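Local coordinates for protein cellulose 1,4-beta-cellobiosidase (Clostridium thermocellum, PDB 3ZQX) that is the family 3b carbohydrate-binding module of a cellulosomal cellobiohydrolase, of a family that typically binds cellulose, though its own adhesion appears to be deficient, at residues G64-S69 against Q80-V86; Q51-Y57 against Q98-A104; D126-T131 against W140-P144; Y7-T12 against S116-T120. The protein carries 1 engineered substitution. All blocks are in the same frame, centred on the assembly; numbering follows the deposited sequence.

In the fold
The four contacts tie together a calcium-bearing beta sandwich without helices. Contact 1 and contact 3 lie towards the two borders of its five-stranded antiparallel sheet, centres about 19 Å apart, contact 1 on strands 66-71 and 78-83, contact 3 at the turn before 130-134 and the chain leaving 137-140. Contact 2 and contact 4 involve the facing sheet, centres about 15 Å apart. Contact 1 meets contact 2 across the interior, where F54 packs on L66, P68 and L81, and contact 3 meets contact 4 through Y127, K129 and S116. Along the chain, contact 4 encloses contact 2, which encloses contact 1; contact 3 follows. The N-terminal strand is thus joined to late loop residues in one compact module.

Contact 1: G64-S69 against Q80-V86; sequences GNLIPS and QLEFKDV
I67 and E82 form a hydrogen-bonded pair between antiparallel strands 66-69 and 80-83, whose axes approach to 4.4 Å at 152°, and I67 N reaches E82 O at 2.8 Å. S69 and Q80 pair in the same way, while K84 N extends the ladder to N65 O. L66, P68, L81 and F83 share one face. L66 runs alongside F83, bringing its CD2 to 3.5 Å from ring atom CE2, and P68 CB sits 3.9 Å from L81 CD2; F54 packs against L66, P68 and L81. On the face of I67, S69, Q80 and E82 one water accepts a hydrogen bond from S69 OG and donates to I67 O and E82 OE1. K84, extended throughout, crosses N65 at about a right angle and delivers NZ to G64 O at 3.1 Å. N65 ND2 bonds to I61 O, and V86 CG2 touches N65 CG at 3.7 Å. This is a beta hairpin at the border of one sheet of the CBM3 jelly-roll sandwich.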
loop_
_atom_site.group_PDB
_atom_site.type_symbol
_atom_site.label_atom_id
_atom_site.label_comp_id
_atom_site.label_asym_id
_atom_site.label_seq_id
_atom_site.Cartn_x
_atom_site.Cartn_y
_atom_site.Cartn_z
ATOM N N GLY A 64 -3.030 6.591 13.238
ATOM C CA GLY A 64 -4.279 6.134 13.824
ATOM C C GLY A 64 -5.469 6.233 12.887
ATOM O O GLY A 64 -6.532 5.678 13.166
ATOM N N ASN A 65 -5.298 6.938 11.775
ATOM C CA ASN A 65 -6.346 7.034 10.773
ATOM C C ASN A 65 -6.253 5.969 9.688
ATOM O O ASN A 65 -7.061 5.957 8.765
ATOM C CB ASN A 65 -6.376 8.434 10.178
ATOM C CG ASN A 65 -6.947 9.430 11.148
ATOM O OD1 ASN A 65 -7.965 9.156 11.777
ATOM N ND2 ASN A 65 -6.285 10.570 11.311
ATOM N N LEU A 66 -5.276 5.070 9.816
ATOM C CA LEU A 66 -5.135 3.945 8.902
ATOM C C LEU A 66 -5.873 2.731 9.449
ATOM O O LEU A 66 -5.887 2.486 10.654
ATOM C CB LEU A 66 -3.658 3.587 8.724
ATOM C CG LEU A 66 -2.736 4.724 8.270
ATOM C CD1 LEU A 66 -1.286 4.276 8.215
ATOM C CD2 LEU A 66 -3.179 5.265 6.919
ATOM N N ILE A 67 -6.472 1.967 8.543
ATOM C CA ILE A 67 -7.192 0.750 8.897
ATOM C C ILE A 67 -6.625 -0.378 8.040
ATOM O O ILE A 67 -7.074 -0.599 6.914
ATOM C CB ILE A 67 -8.708 0.903 8.650
ATOM C CG1 ILE A 67 -9.253 2.139 9.372
ATOM C CG2 ILE A 67 -9.451 -0.349 9.100
ATOM C CD1 ILE A 67 -10.703 2.452 9.048
ATOM N N PRO A 68 -5.577 -1.052 8.529
ATOM C CA PRO A 68 -4.948 -2.122 7.752
ATOM C C PRO A 68 -5.667 -3.455 7.848
ATOM O O PRO A 68 -6.214 -3.794 8.896
ATOM C CB PRO A 68 -3.564 -2.233 8.388
ATOM C CG PRO A 68 -3.805 -1.888 9.833
ATOM C CD PRO A 68 -4.861 -0.794 9.794
ATOM N N SER A 69 -5.570 -4.243 6.788
ATOM C CA SER A 69 -6.029 -5.622 6.802
ATOM C C SER A 69 -5.241 -6.390 5.757
ATOM O O SER A 69 -4.459 -5.805 5.001
ATOM C CB SER A 69 -7.543 -5.700 6.527
ATOM O OG SER A 69 -7.884 -5.132 5.275
ATOM N N GLN A 80 -4.095 -4.575 2.534
ATOM C CA GLN A 80 -5.083 -3.568 2.211
ATOM C C GLN A 80 -5.008 -2.442 3.232
ATOM O O GLN A 80 -4.938 -2.676 4.442
ATOM C CB GLN A 80 -6.487 -4.181 2.235
ATOM C CG GLN A 80 -7.605 -3.167 2.081
ATOM C CD GLN A 80 -8.897 -3.834 1.671
ATOM O OE1 GLN A 80 -8.959 -4.468 0.627
ATOM N NE2 GLN A 80 -9.931 -3.727 2.506
ATOM N N LEU A 81 -5.007 -1.211 2.737
ATOM C CA LEU A 81 -5.197 -0.060 3.605
ATOM C C LEU A 81 -6.507 0.610 3.298
ATOM O O LEU A 81 -6.800 0.961 2.144
ATOM C CB LEU A 81 -4.086 0.973 3.459
ATOM C CG LEU A 81 -2.714 0.522 3.926
ATOM C CD1 LEU A 81 -1.721 1.652 3.752
ATOM C CD2 LEU A 81 -2.770 0.053 5.381
ATOM N N GLU A 82 -7.295 0.756 4.350
ATOM C CA GLU A 82 -8.460 1.612 4.356
ATOM C C GLU A 82 -8.168 2.741 5.342
ATOM O O GLU A 82 -7.103 2.779 5.960
ATOM C CB GLU A 82 -9.712 0.817 4.720
ATOM C CG GLU A 82 -10.140 -0.094 3.583
ATOM C CD GLU A 82 -11.200 -1.080 3.977
ATOM O OE1 GLU A 82 -10.887 -1.985 4.773
ATOM O OE2 GLU A 82 -12.346 -0.957 3.490
ATOM N N PHE A 83 -9.108 3.668 5.472
ATOM C CA PHE A 83 -8.865 4.904 6.191
ATOM C C PHE A 83 -10.108 5.331 6.934
ATOM O O PHE A 83 -11.227 5.044 6.531
ATOM C CB PHE A 83 -8.491 6.028 5.213
ATOM C CG PHE A 83 -7.316 5.687 4.338
ATOM C CD1 PHE A 83 -7.501 4.995 3.152
ATOM C CD2 PHE A 83 -6.030 6.038 4.707
ATOM C CE1 PHE A 83 -6.415 4.642 2.358
ATOM C CE2 PHE A 83 -4.939 5.695 3.916
ATOM C CZ PHE A 83 -5.137 5.001 2.741
ATOM N N LYS A 84 -9.895 6.051 8.025
ATOM C CA LYS A 84 -10.968 6.785 8.682
ATOM C C LYS A 84 -11.327 8.002 7.832
ATOM O O LYS A 84 -10.753 8.199 6.750
ATOM C CB LYS A 84 -10.531 7.188 10.086
ATOM C CG LYS A 84 -10.318 5.985 10.993
ATOM C CD LYS A 84 -10.027 6.386 12.421
ATOM C CE LYS A 84 -9.754 5.158 13.281
ATOM N NZ LYS A 84 -9.265 5.549 14.635
ATOM N N ASP A 85 -12.243 8.844 8.322
ATOM C CA ASP A 85 -12.795 9.872 7.448
ATOM C C ASP A 85 -11.852 11.063 7.589
ATOM O O ASP A 85 -12.085 12.006 8.345
ATOM C CB ASP A 85 -14.201 10.226 8.007
ATOM C CG ASP A 85 -14.948 11.267 7.185
ATOM O OD1 ASP A 85 -14.509 11.621 6.082
ATOM O OD2 ASP A 85 -16.009 11.732 7.651
ATOM N N VAL A 86 -10.918 11.095 6.644
ATOM C CA VAL A 86 -9.890 12.117 6.532
ATOM C C VAL A 86 -10.073 12.648 5.134
ATOM O O VAL A 86 -10.052 11.883 4.168
ATOM C CB VAL A 86 -8.453 11.569 6.694
ATOM C CG1 VAL A 86 -7.434 12.651 6.356
ATOM C CG2 VAL A 86 -8.233 11.060 8.112
HETATM O O HOH W 1 -7.968 8.641 14.578
HETATM O O HOH W 2 -8.470 -2.606 5.570
#

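Contact 2: Q51-Y57 against Q98-A104; sequences QLQFICY and QFVIRYA
L52 lays its CD2 over one face of the Y103 ring, 3.8 Å from the centroid, in a CH-pi contact on the tightly packed side of the strand pair. Next to it F54, crossing F99 at about a right angle, touches F99 CB with CE1 at 3.5 Å, and L52 CD2 also reaches I101 CG2. Beyond the pair, F54 and I101 pack on L79, so this face turns into the core of the jelly-roll sandwich, where strand 52-55 pairs antiparallel with strand 97-103. On the other face I55 and V100 still pack together, and the loose, watered part is confined to the ends of Q53 and R102. CG of R102 stands between its backbone N and carbonyl carbon (chi1 64°), and the chain runs extended to NE, carrying the guanidinium across I55, whose CD1 lies 3.3 Å above one face. R102 NH1 donates to Y57 OH at 3.0 Å and is salt-bridged to E18. Q53 NE2 bonds almost straight to Q51 OE1 (2.9 Å, 172°), on a lone pair of OE1 and within the Q53 amide plane, while Q53 OE1 accepts from two waters. One also accepts from R102 NH2; the other donates to Y103 O.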
loop_
_atom_site.group_PDB
_atom_site.type_symbol
_atom_site.label_atom_id
_atom_site.label_comp_id
_atom_site.label_asym_id
_atom_site.label_seq_id
_atom_site.Cartn_x
_atom_site.Cartn_y
_atom_site.Cartn_z
ATOM N N GLN A 51 0.652 -14.739 12.073
ATOM C CA GLN A 51 -0.073 -13.492 11.907
ATOM C C GLN A 51 0.772 -12.456 11.190
ATOM O O GLN A 51 1.923 -12.206 11.563
ATOM C CB GLN A 51 -0.477 -12.950 13.276
ATOM C CG GLN A 51 -1.033 -11.548 13.242
ATOM C CD GLN A 51 -1.472 -11.077 14.607
ATOM O OE1 GLN A 51 -0.684 -10.506 15.367
ATOM N NE2 GLN A 51 -2.734 -11.321 14.934
ATOM N N LEU A 52 0.188 -11.856 10.163
ATOM C CA LEU A 52 0.778 -10.720 9.483
ATOM C C LEU A 52 0.366 -9.440 10.186
ATOM O O LEU A 52 -0.794 -9.291 10.606
ATOM C CB LEU A 52 0.292 -10.674 8.041
ATOM C CG LEU A 52 0.972 -11.684 7.127
ATOM C CD1 LEU A 52 0.115 -11.927 5.894
ATOM C CD2 LEU A 52 2.359 -11.200 6.740
ATOM N N GLN A 53 1.309 -8.507 10.296
ATOM C CA GLN A 53 1.084 -7.239 10.967
ATOM C C GLN A 53 1.557 -6.092 10.093
ATOM O O GLN A 53 2.611 -6.170 9.446
ATOM C CB GLN A 53 1.860 -7.214 12.279
ATOM C CG GLN A 53 1.496 -8.360 13.189
ATOM C CD GLN A 53 2.327 -8.389 14.449
ATOM O OE1 GLN A 53 3.429 -7.837 14.502
ATOM N NE2 GLN A 53 1.805 -9.044 15.477
ATOM N N PHE A 54 0.767 -5.027 10.078
ATOM C CA PHE A 54 1.119 -3.764 9.438
ATOM C C PHE A 54 1.515 -2.757 10.503
ATOM O O PHE A 54 0.850 -2.657 11.540
ATOM C CB PHE A 54 -0.101 -3.228 8.690
ATOM C CG PHE A 54 0.054 -1.809 8.206
ATOM C CD1 PHE A 54 0.604 -1.550 6.970
ATOM C CD2 PHE A 54 -0.361 -0.736 8.983
ATOM C CE1 PHE A 54 0.751 -0.249 6.512
ATOM C CE2 PHE A 54 -0.220 0.564 8.532
ATOM C CZ PHE A 54 0.336 0.806 7.296
ATOM N N ILE A 55 2.581 -2.000 10.250
ATOM C CA ILE A 55 2.954 -0.907 11.134
ATOM C C ILE A 55 3.353 0.307 10.310
ATOM O O ILE A 55 4.127 0.193 9.346
ATOM C CB ILE A 55 4.116 -1.280 12.072
ATOM C CG1 ILE A 55 3.863 -2.610 12.791
ATOM C CG2 ILE A 55 4.347 -0.164 13.085
ATOM C CD1 ILE A 55 4.321 -3.832 12.025
ATOM N N CYS A 56 2.805 1.461 10.679
ATOM C CA CYS A 56 3.164 2.739 10.068
ATOM C C CYS A 56 3.822 3.626 11.116
ATOM O O CYS A 56 3.163 4.072 12.058
ATOM C CB CYS A 56 1.928 3.447 9.528
ATOM S SG CYS A 56 2.261 5.129 8.973
ATOM N N TYR A 57 5.112 3.886 10.947
ATOM C CA TYR A 57 5.847 4.706 11.902
ATOM C C TYR A 57 5.592 6.191 11.726
ATOM O O TYR A 57 5.808 6.952 12.667
ATOM C CB TYR A 57 7.357 4.398 11.865
ATOM C CG TYR A 57 7.657 3.008 12.370
ATOM C CD1 TYR A 57 7.421 2.677 13.692
ATOM C CD2 TYR A 57 8.134 2.018 11.527
ATOM C CE1 TYR A 57 7.664 1.413 14.167
ATOM C CE2 TYR A 57 8.379 0.738 11.998
ATOM C CZ TYR A 57 8.142 0.444 13.319
ATOM O OH TYR A 57 8.375 -0.832 13.785
ATOM N N GLN A 98 4.348 5.643 5.587
ATOM C CA GLN A 98 5.365 4.624 5.770
ATOM C C GLN A 98 4.664 3.303 6.010
ATOM O O GLN A 98 3.603 3.257 6.645
ATOM C CB GLN A 98 6.268 4.979 6.943
ATOM C CG GLN A 98 7.076 6.229 6.674
ATOM C CD GLN A 98 8.077 6.559 7.755
ATOM O OE1 GLN A 98 8.359 5.749 8.647
ATOM N NE2 GLN A 98 8.636 7.755 7.675
ATOM N N PHE A 99 5.237 2.223 5.493
ATOM C CA PHE A 99 4.675 0.917 5.788
ATOM C C PHE A 99 5.730 -0.123 6.043
ATOM O O PHE A 99 6.769 -0.158 5.368
ATOM C CB PHE A 99 3.678 0.441 4.705
ATOM C CG PHE A 99 4.300 0.010 3.393
ATOM C CD1 PHE A 99 4.661 0.942 2.426
ATOM C CD2 PHE A 99 4.456 -1.343 3.104
ATOM C CE1 PHE A 99 5.202 0.531 1.219
ATOM C CE2 PHE A 99 4.982 -1.755 1.893
ATOM C CZ PHE A 99 5.356 -0.820 0.953
ATOM N N VAL A 100 5.434 -0.966 7.030
ATOM C CA VAL A 100 6.161 -2.190 7.305
ATOM C C VAL A 100 5.139 -3.316 7.384
ATOM O O VAL A 100 4.063 -3.148 7.991
ATOM C CB VAL A 100 6.913 -2.093 8.643
ATOM C CG1 VAL A 100 7.303 -3.475 9.162
ATOM C CG2 VAL A 100 8.139 -1.200 8.494
ATOM N N ILE A 101 5.461 -4.447 6.758
ATOM C CA ILE A 101 4.677 -5.665 6.920
ATOM C C ILE A 101 5.597 -6.721 7.503
ATOM O O ILE A 101 6.662 -7.022 6.940
ATOM C CB ILE A 101 4.119 -6.190 5.580
ATOM C CG1 ILE A 101 3.260 -5.133 4.885
ATOM C CG2 ILE A 101 3.329 -7.480 5.801
ATOM C CD1 ILE A 101 3.050 -5.402 3.415
ATOM N N ARG A 102 5.215 -7.270 8.646
ATOM C CA ARG A 102 6.031 -8.272 9.312
ATOM C C ARG A 102 5.150 -9.367 9.877
ATOM O O ARG A 102 3.929 -9.254 9.862
ATOM C CB ARG A 102 6.888 -7.640 10.402
ATOM C CG ARG A 102 6.133 -7.034 11.543
ATOM C CD ARG A 102 7.190 -6.361 12.405
ATOM N NE ARG A 102 6.659 -5.617 13.534
ATOM C CZ ARG A 102 7.108 -4.427 13.920
ATOM N NH1 ARG A 102 8.094 -3.817 13.263
ATOM N NH2 ARG A 102 6.559 -3.839 14.967
ATOM N N TYR A 103 5.770 -10.446 10.325
ATOM C CA TYR A 103 5.063 -11.511 11.020
ATOM C C TYR A 103 5.167 -11.371 12.534
ATOM O O TYR A 103 6.193 -10.928 13.056
ATOM C CB TYR A 103 5.643 -12.858 10.617
ATOM C CG TYR A 103 5.323 -13.277 9.207
ATOM C CD1 TYR A 103 4.105 -13.856 8.906
ATOM C CD2 TYR A 103 6.238 -13.099 8.175
ATOM C CE1 TYR A 103 3.801 -14.256 7.621
ATOM C CE2 TYR A 103 5.945 -13.496 6.883
ATOM C CZ TYR A 103 4.725 -14.071 6.611
ATOM O OH TYR A 103 4.397 -14.491 5.342
ATOM N N ALA A 104 4.113 -11.763 13.247
ATOM C CA ALA A 104 4.143 -11.761 14.707
ATOM C C ALA A 104 5.316 -12.564 15.258
ATOM O O ALA A 104 5.856 -12.231 16.310
ATOM C CB ALA A 104 2.833 -12.299 15.267
HETATM O O HOH W 3 6.055 -8.662 14.962
HETATM O O HOH W 4 4.385 -5.419 15.608
#

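Contact 3: D126-T131 against W140-P144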
loop_
_atom_site.group_PDB
_atom_site.type_symbol
_atom_site.label_atom_id
_atom_site.label_comp_id
_atom_site.label_asym_id
_atom_site.label_seq_id
_atom_site.Cartn_x
_atom_site.Cartn_y
_atom_site.Cartn_z
ATOM N N ASP A 126 5.087 7.572 -9.498
ATOM C CA ASP A 126 3.775 7.021 -9.794
ATOM C C ASP A 126 3.974 5.545 -10.081
ATOM O O ASP A 126 4.866 5.164 -10.846
ATOM C CB ASP A 126 3.171 7.691 -11.025
ATOM C CG ASP A 126 2.836 9.155 -10.803
ATOM O OD1 ASP A 126 2.990 9.667 -9.678
ATOM O OD2 ASP A 126 2.397 9.802 -11.780
ATOM N N TYR A 127 3.164 4.708 -9.451
ATOM C CA TYR A 127 3.441 3.282 -9.473
ATOM C C TYR A 127 2.178 2.482 -9.696
ATOM O O TYR A 127 1.292 2.464 -8.844
ATOM C CB TYR A 127 4.083 2.896 -8.146
ATOM C CG TYR A 127 4.640 1.491 -8.053
ATOM C CD1 TYR A 127 5.573 1.032 -8.964
ATOM C CD2 TYR A 127 4.253 0.637 -7.026
ATOM C CE1 TYR A 127 6.108 -0.239 -8.856
ATOM C CE2 TYR A 127 4.790 -0.637 -6.903
ATOM C CZ TYR A 127 5.712 -1.067 -7.829
ATOM O OH TYR A 127 6.265 -2.319 -7.742
ATOM N N GLY A 128 2.129 1.756 -10.804
ATOM C CA GLY A 128 0.925 1.056 -11.195
ATOM C C GLY A 128 0.723 -0.309 -10.569
ATOM O O GLY A 128 -0.312 -0.938 -10.806
ATOM N N LYS A 129 1.682 -0.790 -9.782
ATOM C CA LYS A 129 1.531 -2.114 -9.175
ATOM C C LYS A 129 0.950 -2.082 -7.765
ATOM O O LYS A 129 0.823 -3.124 -7.132
ATOM C CB LYS A 129 2.832 -2.907 -9.233
ATOM C CG LYS A 129 3.241 -3.258 -10.655
ATOM C CD LYS A 129 4.549 -4.032 -10.685
ATOM C CE LYS A 129 4.952 -4.371 -12.111
ATOM N NZ LYS A 129 6.273 -5.061 -12.159
ATOM N N VAL A 130 0.594 -0.893 -7.295
ATOM C CA VAL A 130 -0.208 -0.723 -6.090
ATOM C C VAL A 130 -1.509 -0.109 -6.566
ATOM O O VAL A 130 -1.499 0.902 -7.263
ATOM C CB VAL A 130 0.511 0.179 -5.060
ATOM C CG1 VAL A 130 -0.399 0.546 -3.889
ATOM C CG2 VAL A 130 1.770 -0.513 -4.570
ATOM N N THR A 131 -2.627 -0.711 -6.195
ATOM C CA THR A 131 -3.922 -0.319 -6.737
ATOM C C THR A 131 -4.718 0.539 -5.767
ATOM O O THR A 131 -4.517 0.493 -4.542
ATOM C CB THR A 131 -4.770 -1.540 -7.075
ATOM O OG1 THR A 131 -4.822 -2.368 -5.910
ATOM C CG2 THR A 131 -4.190 -2.310 -8.264
ATOM N N TRP A 140 -6.947 3.143 -10.022
ATOM C CA TRP A 140 -5.524 3.346 -10.239
ATOM C C TRP A 140 -4.827 2.009 -10.209
ATOM O O TRP A 140 -5.077 1.200 -9.317
ATOM C CB TRP A 140 -4.901 4.265 -9.174
ATOM C CG TRP A 140 -3.413 4.300 -9.315
ATOM C CD1 TRP A 140 -2.503 3.578 -8.601
ATOM C CD2 TRP A 140 -2.667 5.047 -10.276
ATOM N NE1 TRP A 140 -1.230 3.842 -9.048
ATOM C CE2 TRP A 140 -1.305 4.739 -10.078
ATOM C CE3 TRP A 140 -3.020 5.948 -11.286
ATOM C CZ2 TRP A 140 -0.296 5.306 -10.844
ATOM C CZ3 TRP A 140 -2.017 6.506 -12.050
ATOM C CH2 TRP A 140 -0.670 6.183 -11.825
ATOM N N GLY A 141 -3.891 1.813 -11.130
ATOM C CA GLY A 141 -3.045 0.643 -11.083
ATOM C C GLY A 141 -3.654 -0.593 -11.699
ATOM O O GLY A 141 -4.776 -0.587 -12.209
ATOM N N THR A 142 -2.822 -1.623 -11.748
ATOM C CA THR A 142 -3.173 -2.931 -12.274
ATOM C C THR A 142 -2.951 -4.023 -11.240
ATOM O O THR A 142 -1.820 -4.194 -10.795
ATOM C CB THR A 142 -2.361 -3.232 -13.531
ATOM O OG1 THR A 142 -2.502 -2.138 -14.450
ATOM C CG2 THR A 142 -2.854 -4.512 -14.191
ATOM N N PRO A 143 -3.996 -4.738 -10.815
ATOM C CA PRO A 143 -3.783 -5.853 -9.888
ATOM C C PRO A 143 -3.175 -7.055 -10.605
ATOM O O PRO A 143 -3.124 -7.081 -11.834
ATOM C CB PRO A 143 -5.198 -6.173 -9.412
ATOM C CG PRO A 143 -6.039 -5.860 -10.592
ATOM C CD PRO A 143 -5.409 -4.636 -11.221
ATOM N N PRO A 144 -2.693 -8.045 -9.843
ATOM C CA PRO A 144 -2.161 -9.253 -10.484
ATOM C C PRO A 144 -3.170 -9.850 -11.469
ATOM O O PRO A 144 -4.343 -10.013 -11.129
ATOM C CB PRO A 144 -1.933 -10.202 -9.302
ATOM C CG PRO A 144 -1.763 -9.293 -8.116
ATOM C CD PRO A 144 -2.646 -8.117 -8.372
#
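T142 N donates to G128 O at 2.8 Å and nearly straight (169°), the donor lying almost in line with the carbonyl bond. A second bond comes from the indole of W140, whose NE1 donates to Y127 O at 2.9 Å. The oxygen lies close to the plane of the indole, yet NE1 approaches from well above the plane of that peptide carbonyl. V130 O sits at the same edge of the indole, 3.2 Å from CD1. W140 swings its ring there with CG anti to the backbone N (chi1 172°), so that the NE1 edge faces the type I turn running from Y127 to V130. G141 follows with a positive phi (83°), a backbone shape that suits glycine, and its CA comes within 3.2 Å of G128 O. Beside it T131 CA makes a C-H contact to W140 O, and T131 CG2 packs on P143 N at 3.5 Å; T131 OG1 is bonded to Y43 OH. Two turn carbonyls therefore each receive one N-H, one from a side chain and one from the backbone. The indole nitrogen is satisfied while its flank packs on K4 and V5, and the chain leaving strand 137-140 is fastened to the turn that leads into strand 130-134.

Contact 4: Y7-T12 against S116-T120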
loop_
_atom_site.group_PDB
_atom_site.type_symbol
_atom_site.label_atom_id
_atom_site.label_comp_id
_atom_site.label_asym_id
_atom_site.label_seq_id
_atom_site.Cartn_x
_atom_site.Cartn_y
_atom_site.Cartn_z
ATOM N N TYR A 7 5.059 5.266 -4.942
ATOM C CA TYR A 7 5.714 4.272 -4.106
ATOM C C TYR A 7 7.208 4.493 -4.120
ATOM O O TYR A 7 7.768 4.989 -5.097
ATOM C CB TYR A 7 5.415 2.889 -4.679
ATOM C CG TYR A 7 6.301 1.712 -4.292
ATOM C CD1 TYR A 7 6.067 0.983 -3.137
ATOM C CD2 TYR A 7 7.321 1.278 -5.134
ATOM C CE1 TYR A 7 6.841 -0.124 -2.813
ATOM C CE2 TYR A 7 8.100 0.176 -4.816
ATOM C CZ TYR A 7 7.850 -0.532 -3.661
ATOM O OH TYR A 7 8.630 -1.634 -3.372
ATOM N N LEU A 8 7.840 4.106 -3.021
ATOM C CA LEU A 8 9.268 3.851 -3.003
ATOM C C LEU A 8 9.533 2.676 -2.071
ATOM O O LEU A 8 8.753 2.391 -1.153
ATOM C CB LEU A 8 10.076 5.089 -2.601
ATOM C CG LEU A 8 9.921 5.643 -1.182
ATOM C CD1 LEU A 8 10.785 4.886 -0.191
ATOM C CD2 LEU A 8 10.262 7.126 -1.154
ATOM N N CYS A 9 10.636 1.989 -2.331
ATOM C CA CYS A 9 11.050 0.814 -1.584
ATOM C C CYS A 9 12.211 1.173 -0.668
ATOM O O CYS A 9 13.171 1.799 -1.100
ATOM C CB CYS A 9 11.504 -0.267 -2.560
ATOM S SG CYS A 9 12.022 -1.794 -1.785
ATOM N N GLU A 10 12.107 0.778 0.594
ATOM C CA GLU A 10 13.203 0.945 1.548
ATOM C C GLU A 10 13.973 -0.354 1.750
ATOM O O GLU A 10 15.191 -0.381 1.580
ATOM C CB GLU A 10 12.760 1.609 2.851
ATOM C CG GLU A 10 12.427 3.080 2.632
ATOM C CD GLU A 10 12.229 3.862 3.912
ATOM O OE1 GLU A 10 11.746 3.287 4.909
ATOM O OE2 GLU A 10 12.559 5.066 3.918
ATOM N N ASN A 11 13.288 -1.427 2.137
ATOM C CA ASN A 11 13.992 -2.693 2.303
ATOM C C ASN A 11 14.006 -3.458 0.988
ATOM O O ASN A 11 12.987 -3.974 0.524
ATOM C CB ASN A 11 13.314 -3.551 3.369
ATOM C CG ASN A 11 13.714 -3.163 4.777
ATOM O OD1 ASN A 11 14.478 -2.222 4.985
ATOM N ND2 ASN A 11 13.189 -3.888 5.757
ATOM N N THR A 12 15.198 -3.531 0.404
ATOM C CA THR A 12 15.396 -4.110 -0.918
ATOM C C THR A 12 15.864 -5.559 -0.917
ATOM O O THR A 12 15.958 -6.178 -1.973
ATOM C CB THR A 12 16.426 -3.291 -1.706
ATOM O OG1 THR A 12 17.660 -3.265 -0.982
ATOM C CG2 THR A 12 15.939 -1.863 -1.889
ATOM N N SER A 116 4.006 -6.469 -5.991
ATOM C CA SER A 116 4.175 -5.028 -5.819
ATOM C C SER A 116 5.584 -4.596 -5.414
ATOM O O SER A 116 5.841 -3.403 -5.308
ATOM C CB SER A 116 3.162 -4.463 -4.817
ATOM O OG SER A 116 1.824 -4.675 -5.247
ATOM N N PHE A 117 6.489 -5.539 -5.188
ATOM C CA PHE A 117 7.859 -5.210 -4.777
ATOM C C PHE A 117 8.689 -4.711 -5.953
ATOM O O PHE A 117 8.763 -5.383 -6.974
ATOM C CB PHE A 117 8.484 -6.484 -4.211
ATOM C CG PHE A 117 9.954 -6.392 -3.864
ATOM C CD1 PHE A 117 10.417 -5.521 -2.888
ATOM C CD2 PHE A 117 10.858 -7.269 -4.452
ATOM C CE1 PHE A 117 11.755 -5.486 -2.545
ATOM C CE2 PHE A 117 12.192 -7.245 -4.110
ATOM C CZ PHE A 117 12.644 -6.354 -3.153
ATOM N N ASP A 118 9.279 -3.522 -5.843
ATOM C CA ASP A 118 10.237 -3.043 -6.836
ATOM C C ASP A 118 11.414 -2.350 -6.179
ATOM O O ASP A 118 11.322 -1.163 -5.868
ATOM C CB ASP A 118 9.605 -2.162 -7.904
ATOM C CG ASP A 118 10.549 -1.901 -9.064
ATOM O OD1 ASP A 118 11.773 -2.088 -8.893
ATOM O OD2 ASP A 118 10.062 -1.508 -10.145
ATOM N N PRO A 119 12.482 -3.093 -5.891
ATOM C CA PRO A 119 13.616 -2.527 -5.159
ATOM C C PRO A 119 14.382 -1.462 -5.940
ATOM O O PRO A 119 15.258 -0.808 -5.362
ATOM C CB PRO A 119 14.490 -3.749 -4.871
ATOM C CG PRO A 119 14.198 -4.679 -5.987
ATOM C CD PRO A 119 12.731 -4.488 -6.299
ATOM N N THR A 120 14.127 -1.335 -7.237
ATOM C CA THR A 120 14.795 -0.307 -8.021
ATOM C C THR A 120 14.201 1.081 -7.825
ATOM O O THR A 120 14.806 2.067 -8.265
ATOM C CB THR A 120 14.811 -0.625 -9.536
ATOM O OG1 THR A 120 13.507 -0.441 -10.097
ATOM C CG2 THR A 120 15.315 -2.039 -9.797
#
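Y7 and F117 both turn CG anti to the backbone N (chi1 161° and 174°), a choice that brings Y7 OH to the D118 N-H and the end of the F117 ring to C9 and T12. D118 N donates to Y7 OH at 3.2 Å, practically straight (178°). The Y7 ring also presents an edge to D118 O, and Y127 stacks on it. C9 SG meets F117 CE1 at 3.8 Å, an oblique sulfur-aromatic approach. T12 O lies in the ring plane, 3.5 Å from F117 CZ, with N11 O at the same rim near CE1, while P119 CD lies over one face of the F117 ring, toward its rim. The contact joins the end of strand 3-9, in the sheet that includes strand 15-27, to the irregular loop between strands 109-110 and 125-126, part of the sandwich fold of CBM3; the F117 side chain is about 8 Å from the calcium bound by D110, N113 and D114 among others. T12 packs its CB against P119 CB at 3.7 Å, the two side chains crossing at a slant. D118 opens an Asx turn across P119: its OD1 accepts from T120 N at 3.0 Å on the anti side and from T120 OG1 at 2.7 Å on the syn side, both from one face of the carboxylate. S116 O is bonded by Y127 OH.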